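Local coordinates for conserved uncharacterized protein (predicted phosphoesterase COG0622) (PDB 3CK2), which is a predicted phosphoesterase of the calcineurin-like superfamily that holds two manganese ions and probably hydrolyses phosphate esters at that dinuclear centre, at residues A107-G112 and I125-P130; P117-E122 and V157-R162; E142-R147 and E165-L170. All coordinates share one frame; numbering follows the deposited sequence.

Contact 1. Residues A107-G112 and I125-P130; sequences AICLYG and ILFLNP
The amide N of Cys-109 gives its hydrogen to Leu-126 O over 2.8 Å, and Leu-126 O is approached a second time by the CA of Ile-108 in a CA-H...O contact. Two residues on, Leu-128 O receives in the same way: it takes Tyr-111 N at 3.1 Å and is also met by the CA of Leu-110. Two bonds run the other way, Leu-126 N to Ala-107 O and Leu-128 N to Cys-109 O, so the ladder alternates in direction as a parallel pairing requires. These are neighbouring parallel strands inside the five-stranded mixed sheet, one of the two sheets of the calcineurin-like fold, and 108-110 bonds on its other side to strand 78-83. Ile-108, Leu-110, Leu-126 and Leu-128 share one face, where side chains lie alongside one another and CD2 of Leu-110 reaches CD2 of Leu-128 at 3.8 Å; strand 145-150 of the other sheet packs there. Cys-109 and Phe-127 occupy the reverse face, against helix 95-103. With SG anti to the backbone N (chi1 178°), the thiol comes up beside the Phe-127 ring, an oblique sulfur-aromatic contact at 4.6 Å from SG to the ring centroid. Beyond the strand, the ring of Tyr-111 lies over Asn-129, whose CB makes a CH-pi contact 3.9 Å from the ring centroid; ring and amide planes stand 81° apart. Tyr-111 OH, 2.8 Å from a water in the plane of the ring, is linked through it to Phe-127 O by a weak bond. The amide of Asn-129 is steadied by OD1, which accepts from the N of Gly-131, while Tyr-111 O receives ND2 of Asn-39.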
loop_
_atom_site.group_PDB
_atom_site.type_symbol
_atom_site.label_atom_id
_atom_site.label_comp_id
_atom_site.label_asym_id
_atom_site.label_seq_id
_atom_site.Cartn_x
_atom_site.Cartn_y
_atom_site.Cartn_z
ATOM N N ALA A 107 7.130 -9.512 -6.165
ATOM C CA ALA A 107 8.178 -8.970 -5.296
ATOM C C ALA A 107 7.534 -8.405 -4.003
ATOM O O ALA A 107 8.074 -8.541 -2.887
ATOM C CB ALA A 107 8.999 -7.872 -6.033
ATOM N N ILE A 108 6.376 -7.767 -4.186
ATOM C CA ILE A 108 5.697 -7.017 -3.144
ATOM C C ILE A 108 4.189 -7.268 -3.239
ATOM O O ILE A 108 3.622 -7.305 -4.324
ATOM C CB ILE A 108 5.961 -5.485 -3.247
ATOM C CG1 ILE A 108 7.477 -5.183 -3.187
ATOM C CG2 ILE A 108 5.149 -4.711 -2.121
ATOM C CD1 ILE A 108 7.851 -3.706 -3.474
ATOM N N CYS A 109 3.571 -7.466 -2.086
ATOM C CA CYS A 109 2.135 -7.665 -1.950
ATOM C C CYS A 109 1.572 -6.575 -1.018
ATOM O O CYS A 109 1.916 -6.488 0.137
ATOM C CB CYS A 109 1.865 -9.056 -1.395
ATOM S SG CYS A 109 0.098 -9.418 -1.124
ATOM N N LEU A 110 0.736 -5.719 -1.573
ATOM C CA LEU A 110 0.205 -4.559 -0.890
ATOM C C LEU A 110 -1.228 -4.849 -0.504
ATOM O O LEU A 110 -1.995 -5.319 -1.321
ATOM C CB LEU A 110 0.231 -3.345 -1.825
ATOM C CG LEU A 110 1.604 -2.842 -2.271
ATOM C CD1 LEU A 110 1.428 -1.635 -3.235
ATOM C CD2 LEU A 110 2.497 -2.477 -1.042
ATOM N N TYR A 111 -1.571 -4.567 0.751
ATOM C CA TYR A 111 -2.926 -4.787 1.265
ATOM C C TYR A 111 -3.346 -3.632 2.252
ATOM O O TYR A 111 -2.525 -2.797 2.646
ATOM C CB TYR A 111 -3.065 -6.234 1.847
ATOM C CG TYR A 111 -2.344 -6.491 3.134
ATOM C CD1 TYR A 111 -3.022 -6.488 4.338
ATOM C CD2 TYR A 111 -0.987 -6.764 3.160
ATOM C CE1 TYR A 111 -2.357 -6.708 5.551
ATOM C CE2 TYR A 111 -0.302 -6.968 4.391
ATOM C CZ TYR A 111 -1.001 -6.935 5.572
ATOM O OH TYR A 111 -0.357 -7.153 6.784
ATOM N N GLY A 112 -4.650 -3.568 2.557
ATOM C CA GLY A 112 -5.204 -2.634 3.507
ATOM C C GLY A 112 -6.090 -3.379 4.507
ATOM O O GLY A 112 -5.681 -4.385 5.086
ATOM N N ILE A 125 8.935 -12.542 -0.413
ATOM C CA ILE A 125 7.893 -11.563 -0.686
ATOM C C ILE A 125 7.687 -10.610 0.486
ATOM O O ILE A 125 7.404 -11.032 1.619
ATOM C CB ILE A 125 6.533 -12.247 -1.054
ATOM C CG1 ILE A 125 6.750 -13.358 -2.099
ATOM C CG2 ILE A 125 5.533 -11.182 -1.557
ATOM C CD1 ILE A 125 5.531 -14.215 -2.429
ATOM N N LEU A 126 7.831 -9.320 0.193
ATOM C CA LEU A 126 7.444 -8.261 1.120
ATOM C C LEU A 126 5.923 -8.081 1.117
ATOM O O LEU A 126 5.322 -7.807 0.052
ATOM C CB LEU A 126 8.092 -6.938 0.721
ATOM C CG LEU A 126 7.693 -5.688 1.508
ATOM C CD1 LEU A 126 8.125 -5.789 2.969
ATOM C CD2 LEU A 126 8.245 -4.445 0.834
ATOM N N PHE A 127 5.320 -8.259 2.305
ATOM C CA PHE A 127 3.919 -7.936 2.562
ATOM C C PHE A 127 3.846 -6.647 3.388
ATOM O O PHE A 127 4.491 -6.524 4.428
ATOM C CB PHE A 127 3.201 -9.067 3.317
ATOM C CG PHE A 127 3.086 -10.355 2.524
ATOM C CD1 PHE A 127 1.904 -10.681 1.854
ATOM C CD2 PHE A 127 4.146 -11.235 2.456
ATOM C CE1 PHE A 127 1.806 -11.860 1.127
ATOM C CE2 PHE A 127 4.046 -12.416 1.729
ATOM C CZ PHE A 127 2.877 -12.709 1.051
ATOM N N LEU A 128 3.038 -5.705 2.920
ATOM C CA LEU A 128 2.957 -4.379 3.513
ATOM C C LEU A 128 1.522 -3.902 3.593
ATOM O O LEU A 128 0.802 -3.879 2.582
ATOM C CB LEU A 128 3.778 -3.360 2.698
ATOM C CG LEU A 128 3.737 -1.876 3.097
ATOM C CD1 LEU A 128 4.501 -1.645 4.418
ATOM C CD2 LEU A 128 4.366 -1.081 1.995
ATOM N N ASN A 129 1.140 -3.511 4.810
ATOM C CA ASN A 129 -0.030 -2.692 5.052
ATOM C C ASN A 129 0.528 -1.345 5.462
ATOM O O ASN A 129 1.309 -1.252 6.437
ATOM C CB ASN A 129 -0.911 -3.308 6.149
ATOM C CG ASN A 129 -2.265 -2.600 6.285
ATOM O OD1 ASN A 129 -2.346 -1.379 6.230
ATOM N ND2 ASN A 129 -3.325 -3.375 6.475
ATOM N N PRO A 130 0.158 -0.287 4.730
ATOM C CA PRO A 130 0.726 1.012 5.095
ATOM C C PRO A 130 0.165 1.615 6.398
ATOM O O PRO A 130 0.611 2.663 6.779
ATOM C CB PRO A 130 0.343 1.889 3.890
ATOM C CG PRO A 130 -0.968 1.319 3.444
ATOM C CD PRO A 130 -0.782 -0.172 3.589
HETATM O O HOH W 1 2.443 -7.156 6.578
#

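Contact 2. Residues P117-E122 and V157-R162; sequences PSAWLE and VDFLTR. With SRT (S,R meso-tartaric acid), chain F.
Pro-117 CB and the Phe-159 ring make the tightest apolar touch between 117-122 and 157-162, with CB 3.5 Å from CE1. The proline approaches the ring obliquely, and the backbone N of Ser-118 lies 3.8 Å from CZ of Phe-159. Ala-119 adds a smaller group: its CB sits at the edge of the same ring, near the ring plane and 4.4 Å from CZ of Phe-159, and meets both methyls of Val-157, CG1 at 4.1 Å. With CG anti to the carbonyl carbon (chi1 -66°), the Phe-159 ring extends toward Pro-117 and Ala-119.

No hydrogen bond joins the two segments. Their strands run antiparallel, at 177°, with axes 8.8 Å apart, and they belong to different sheets: 117-122 edges the five-stranded one, 157-160 lies in the six-stranded one. Facing side chains therefore fill the interface of the two-sheet sandwich, and Leu-128 completes the apolar layer against Ala-119, Val-157 and Phe-159.

Polar groups leave on the other side of the second strand. There Asp-158 lies beside the bound meso-tartaric acid; its OD1 is hydrogen-bonded to Ser-171 OG, and its OD2 forms a salt bridge with Arg-147 NH2. Alternation along one strand thus separates two chemistries: Val-157 and Phe-159 pack in the apolar layer between the sheets, whereas Asp-158, held by those partners, presents its carboxylate to the ligand pocket.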
loop_
_atom_site.group_PDB
_atom_site.type_symbol
_atom_site.label_atom_id
_atom_site.label_comp_id
_atom_site.label_asym_id
_atom_site.label_seq_id
_atom_site.Cartn_x
_atom_site.Cartn_y
_atom_site.Cartn_z
ATOM N N PRO A 117 -0.321 -0.696 10.578
ATOM C CA PRO A 117 0.913 -0.744 9.753
ATOM C C PRO A 117 1.738 -2.022 9.950
ATOM O O PRO A 117 1.988 -2.403 11.072
ATOM C CB PRO A 117 1.718 0.467 10.262
ATOM C CG PRO A 117 1.273 0.631 11.680
ATOM C CD PRO A 117 -0.208 0.309 11.654
ATOM N N SER A 118 2.166 -2.658 8.876
ATOM C CA SER A 118 2.969 -3.884 8.925
ATOM C C SER A 118 3.850 -4.048 7.720
ATOM O O SER A 118 3.464 -3.747 6.603
ATOM C CB SER A 118 2.073 -5.100 8.960
ATOM O OG SER A 118 1.004 -4.815 9.769
ATOM N N ALA A 119 5.043 -4.564 7.959
ATOM C CA ALA A 119 5.954 -4.924 6.889
ATOM C C ALA A 119 6.640 -6.234 7.329
ATOM O O ALA A 119 7.221 -6.310 8.397
ATOM C CB ALA A 119 6.933 -3.791 6.604
ATOM N N TRP A 120 6.447 -7.297 6.559
ATOM C CA TRP A 120 7.210 -8.517 6.763
ATOM C C TRP A 120 7.577 -9.196 5.476
ATOM O O TRP A 120 6.938 -9.002 4.460
ATOM C CB TRP A 120 6.516 -9.516 7.699
ATOM C CG TRP A 120 5.083 -9.819 7.480
ATOM C CD1 TRP A 120 4.540 -10.644 6.531
ATOM C CD2 TRP A 120 3.992 -9.375 8.306
ATOM N NE1 TRP A 120 3.161 -10.718 6.700
ATOM C CE2 TRP A 120 2.803 -9.947 7.779
ATOM C CE3 TRP A 120 3.909 -8.558 9.455
ATOM C CZ2 TRP A 120 1.537 -9.725 8.362
ATOM C CZ3 TRP A 120 2.650 -8.328 10.038
ATOM C CH2 TRP A 120 1.478 -8.908 9.484
ATOM N N LEU A 121 8.639 -9.980 5.549
ATOM C CA LEU A 121 9.136 -10.763 4.423
ATOM C C LEU A 121 8.759 -12.232 4.702
ATOM O O LEU A 121 9.127 -12.802 5.745
ATOM C CB LEU A 121 10.658 -10.574 4.300
ATOM C CG LEU A 121 11.344 -10.816 2.965
ATOM C CD1 LEU A 121 10.973 -9.743 1.962
ATOM C CD2 LEU A 121 12.852 -10.891 3.139
ATOM N N GLU A 122 7.968 -12.819 3.814
ATOM C CA GLU A 122 7.631 -14.230 3.896
ATOM C C GLU A 122 7.830 -14.835 2.493
ATOM O O GLU A 122 7.277 -14.326 1.491
ATOM C CB GLU A 122 6.195 -14.385 4.409
ATOM C CG GLU A 122 5.660 -15.824 4.477
ATOM C CD GLU A 122 6.257 -16.680 5.596
ATOM O OE1 GLU A 122 6.873 -16.120 6.528
ATOM O OE2 GLU A 122 6.090 -17.922 5.540
ATOM N N VAL A 157 11.538 -0.047 4.180
ATOM C CA VAL A 157 10.197 0.481 4.497
ATOM C C VAL A 157 10.221 1.516 5.630
ATOM O O VAL A 157 10.750 1.270 6.711
ATOM C CB VAL A 157 9.225 -0.658 4.880
ATOM C CG1 VAL A 157 7.830 -0.090 5.223
ATOM C CG2 VAL A 157 9.212 -1.769 3.764
ATOM N N ASP A 158 9.676 2.693 5.348
ATOM C CA ASP A 158 9.434 3.712 6.366
ATOM C C ASP A 158 7.968 4.025 6.420
ATOM O O ASP A 158 7.300 4.064 5.391
ATOM C CB ASP A 158 10.166 4.987 6.027
ATOM C CG ASP A 158 11.659 4.868 6.226
ATOM O OD1 ASP A 158 12.142 4.646 7.371
ATOM O OD2 ASP A 158 12.342 4.959 5.209
ATOM N N PHE A 159 7.465 4.251 7.627
ATOM C CA PHE A 159 6.108 4.743 7.786
ATOM C C PHE A 159 6.105 6.241 8.066
ATOM O O PHE A 159 6.910 6.727 8.818
ATOM C CB PHE A 159 5.381 3.942 8.862
ATOM C CG PHE A 159 5.169 2.506 8.481
ATOM C CD1 PHE A 159 4.020 2.113 7.852
ATOM C CD2 PHE A 159 6.136 1.555 8.754
ATOM C CE1 PHE A 159 3.849 0.802 7.521
ATOM C CE2 PHE A 159 5.950 0.233 8.429
ATOM C CZ PHE A 159 4.814 -0.139 7.801
ATOM N N LEU A 160 5.193 6.953 7.401
ATOM C CA LEU A 160 5.204 8.417 7.337
ATOM C C LEU A 160 3.913 8.943 7.899
ATOM O O LEU A 160 2.861 8.322 7.775
ATOM C CB LEU A 160 5.377 8.910 5.899
ATOM C CG LEU A 160 6.784 9.061 5.271
ATOM C CD1 LEU A 160 7.699 7.927 5.548
ATOM C CD2 LEU A 160 6.603 9.239 3.773
ATOM N N THR A 161 4.009 10.093 8.546
ATOM C CA THR A 161 2.860 10.713 9.140
ATOM C C THR A 161 2.171 11.549 8.076
ATOM O O THR A 161 2.649 11.673 6.936
ATOM C CB THR A 161 3.225 11.587 10.355
ATOM O OG1 THR A 161 3.913 12.756 9.922
ATOM C CG2 THR A 161 4.042 10.803 11.408
ATOM N N ARG A 162 1.028 12.119 8.459
ATOM C CA ARG A 162 0.281 13.033 7.590
ATOM C C ARG A 162 1.000 14.348 7.325
ATOM O O ARG A 162 0.555 15.140 6.456
ATOM C CB ARG A 162 -1.124 13.271 8.180
ATOM C CG ARG A 162 -2.023 12.057 7.924
ATOM C CD ARG A 162 -3.381 12.132 8.630
ATOM N NE ARG A 162 -4.189 13.243 8.155
ATOM C CZ ARG A 162 -5.326 13.146 7.494
ATOM N NH1 ARG A 162 -5.865 11.981 7.267
ATOM N NH2 ARG A 162 -5.963 14.243 7.115
HETATM O O1 SRT F . 16.086 4.251 8.534
HETATM O O11 SRT F . 15.746 4.686 10.672
HETATM C C1 SRT F . 15.617 4.966 9.453
HETATM C C2 SRT F . 14.842 6.200 9.069
HETATM O O2 SRT F . 13.842 5.797 8.136
HETATM C C3 SRT F . 15.676 7.300 8.381
HETATM O O3 SRT F . 17.075 7.135 8.662
HETATM C C4 SRT F . 15.213 8.697 8.759
HETATM O O4 SRT F . 15.735 9.677 8.174
HETATM O O41 SRT F . 14.309 8.870 9.611
#

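Contact 3. Residues E142-R147 and E165-L170; sequences ECLYAR and EVYPGL. With SRT (S,R meso-tartaric acid), chain F.
Leu-144 and Leu-170 meet where the loop 165-170, which carries a type II beta turn from Tyr-167 to Leu-170, folds back against the start of strand 145-150 in the six-stranded sheet. Apolar contacts make up most of the joint. CD1 of Leu-144 comes 3.6 Å from CD1 of Leu-170, while its other methyl, CD2, turns to Tyr-167 and lies 3.8 Å from CB, the two side chains standing at about a right angle. Leu-144 thus touches the first and last residues of the turn with separate methyls, and Leu-170 also packs on Phe-159.

An aromatic contact extends the joint toward the surface. Glu-142 CG rests over a face of the Tyr-167 ring in a CH-pi contact, 4.2 Å from the centroid and offset toward the rim. The Glu-142 chain is bent at chi2 (68°), and its carboxylate and the ring have planes 5° apart.

Charge enters at the opposite end of the segments. Arg-147, bent at chi3 (61°), is tied through NH2 to Asp-158 OD2 by a salt bridge that probably helps to position Asp-158, which lines the tartaric acid pocket with Lys-156, Val-166 and Ser-171. Val-166 borders that pocket with its methyls: its CG1 is 3.7 Å from O2 of the tartaric acid, and its CG2 stands obliquely 3.9 Å from Arg-147 NH2.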
loop_
_atom_site.group_PDB
_atom_site.type_symbol
_atom_site.label_atom_id
_atom_site.label_comp_id
_atom_site.label_asym_id
_atom_site.label_seq_id
_atom_site.Cartn_x
_atom_site.Cartn_y
_atom_site.Cartn_z
ATOM N N GLU A 142 -1.442 6.758 15.408
ATOM C CA GLU A 142 -1.058 7.843 14.509
ATOM C C GLU A 142 -1.497 7.417 13.093
ATOM O O GLU A 142 -1.350 6.252 12.710
ATOM C CB GLU A 142 0.471 8.021 14.604
ATOM C CG GLU A 142 1.107 9.096 13.726
ATOM C CD GLU A 142 0.750 10.525 14.103
ATOM O OE1 GLU A 142 0.133 10.736 15.155
ATOM O OE2 GLU A 142 1.079 11.450 13.333
ATOM N N CYS A 143 -2.041 8.365 12.342
ATOM C CA CYS A 143 -2.377 8.152 10.935
ATOM C C CYS A 143 -1.073 8.039 10.146
ATOM O O CYS A 143 -0.133 8.852 10.324
ATOM C CB CYS A 143 -3.205 9.316 10.418
ATOM S SG CYS A 143 -4.846 9.455 11.122
ATOM N N LEU A 144 -1.003 7.006 9.305
ATOM C CA LEU A 144 0.224 6.660 8.608
ATOM C C LEU A 144 -0.046 6.239 7.197
ATOM O O LEU A 144 -1.133 5.773 6.876
ATOM C CB LEU A 144 0.949 5.523 9.344
ATOM C CG LEU A 144 1.549 5.757 10.756
ATOM C CD1 LEU A 144 2.010 4.428 11.343
ATOM C CD2 LEU A 144 2.707 6.767 10.777
ATOM N N TYR A 145 0.954 6.475 6.350
ATOM C CA TYR A 145 1.135 5.785 5.085
ATOM C C TYR A 145 2.599 5.307 5.023
ATOM O O TYR A 145 3.372 5.490 5.969
ATOM C CB TYR A 145 0.751 6.679 3.901
ATOM C CG TYR A 145 1.595 7.909 3.675
ATOM C CD1 TYR A 145 2.578 7.910 2.696
ATOM C CD2 TYR A 145 1.382 9.101 4.415
ATOM C CE1 TYR A 145 3.340 9.039 2.450
ATOM C CE2 TYR A 145 2.123 10.229 4.170
ATOM C CZ TYR A 145 3.120 10.197 3.191
ATOM O OH TYR A 145 3.934 11.287 2.924
ATOM N N ALA A 146 2.965 4.676 3.920
ATOM C CA ALA A 146 4.267 3.998 3.793
ATOM C C ALA A 146 5.022 4.411 2.521
ATOM O O ALA A 146 4.438 4.686 1.467
ATOM C CB ALA A 146 4.096 2.427 3.869
ATOM N N ARG A 147 6.331 4.482 2.680
ATOM C CA ARG A 147 7.302 4.595 1.591
ATOM C C ARG A 147 8.158 3.323 1.526
ATOM O O ARG A 147 8.725 2.901 2.544
ATOM C CB ARG A 147 8.208 5.795 1.815
ATOM C CG ARG A 147 9.208 5.974 0.701
ATOM C CD ARG A 147 10.096 7.175 0.927
ATOM N NE ARG A 147 10.857 7.019 2.166
ATOM C CZ ARG A 147 11.360 8.026 2.890
ATOM N NH1 ARG A 147 11.195 9.287 2.526
ATOM N NH2 ARG A 147 12.020 7.772 4.000
ATOM N N GLU A 165 6.578 12.905 7.626
ATOM C CA GLU A 165 7.805 12.696 8.402
ATOM C C GLU A 165 7.851 11.234 8.743
ATOM O O GLU A 165 6.805 10.644 8.983
ATOM C CB GLU A 165 7.760 13.463 9.714
ATOM C CG GLU A 165 7.378 14.910 9.609
ATOM C CD GLU A 165 8.521 15.831 9.323
ATOM O OE1 GLU A 165 9.707 15.447 9.509
ATOM O OE2 GLU A 165 8.221 16.989 8.951
ATOM N N VAL A 166 9.049 10.659 8.832
ATOM C CA VAL A 166 9.192 9.272 9.257
ATOM C C VAL A 166 8.713 9.177 10.708
ATOM O O VAL A 166 9.047 10.011 11.553
ATOM C CB VAL A 166 10.622 8.765 9.072
ATOM C CG1 VAL A 166 10.791 7.345 9.521
ATOM C CG2 VAL A 166 11.064 8.887 7.607
ATOM N N TYR A 167 7.863 8.206 10.970
ATOM C CA TYR A 167 7.487 7.901 12.326
ATOM C C TYR A 167 8.434 6.821 12.883
ATOM O O TYR A 167 8.554 5.729 12.328
ATOM C CB TYR A 167 6.043 7.425 12.362
ATOM C CG TYR A 167 5.437 7.490 13.725
ATOM C CD1 TYR A 167 5.146 8.709 14.298
ATOM C CD2 TYR A 167 5.163 6.339 14.439
ATOM C CE1 TYR A 167 4.572 8.810 15.539
ATOM C CE2 TYR A 167 4.556 6.413 15.699
ATOM C CZ TYR A 167 4.253 7.669 16.227
ATOM O OH TYR A 167 3.721 7.805 17.459
ATOM N N PRO A 168 9.156 7.145 13.945
ATOM C CA PRO A 168 10.185 6.230 14.424
ATOM C C PRO A 168 9.672 4.990 15.139
ATOM O O PRO A 168 8.630 5.025 15.738
ATOM C CB PRO A 168 11.004 7.094 15.387
ATOM C CG PRO A 168 10.103 8.152 15.813
ATOM C CD PRO A 168 9.141 8.411 14.691
ATOM N N GLY A 169 10.420 3.895 15.029
ATOM C CA GLY A 169 10.147 2.683 15.748
ATOM C C GLY A 169 9.431 1.666 14.915
ATOM O O GLY A 169 9.163 0.569 15.411
ATOM N N LEU A 170 9.117 2.046 13.683
ATOM C CA LEU A 170 8.401 1.228 12.678
ATOM C C LEU A 170 9.168 0.908 11.396
ATOM O O LEU A 170 8.737 0.048 10.646
ATOM C CB LEU A 170 7.079 1.913 12.251
ATOM C CG LEU A 170 6.101 2.267 13.373
ATOM C CD1 LEU A 170 4.883 2.910 12.808
ATOM C CD2 LEU A 170 5.753 1.017 14.216
HETATM O O1 SRT F . 16.086 4.251 8.534
HETATM O O11 SRT F . 15.746 4.686 10.672
HETATM C C1 SRT F . 15.617 4.966 9.453
HETATM C C2 SRT F . 14.842 6.200 9.069
HETATM O O2 SRT F . 13.842 5.797 8.136
HETATM C C3 SRT F . 15.676 7.300 8.381
HETATM O O3 SRT F . 17.075 7.135 8.662
HETATM C C4 SRT F . 15.213 8.697 8.759
HETATM O O4 SRT F . 15.735 9.677 8.174
HETATM O O41 SRT F . 14.309 8.870 9.611
#

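Reading from the N terminus, contact 1 closes first: strand 108-110 pairs with 125-130 after a 12-residue excursion that includes strand 117-122. That strand starts contact 2, so contacts 1 and 2 cross along the chain, and Phe-127 N to Trp-120 O is a probable hydrogen bond joining them within one sheet. Contact 3 opens only after contact 1 has closed; its segment 142-147 comes before 157-162, and 165-170 after it, so contacts 2 and 3 cross too. Contact 1 joins two neighbouring strands of the five-stranded sheet, contact 2 packs that sheet on the six-stranded one, and contact 3 fastens the loop after strand 154-160 to strand 145-150, with contacts 2 and 3 both reaching the tartrate.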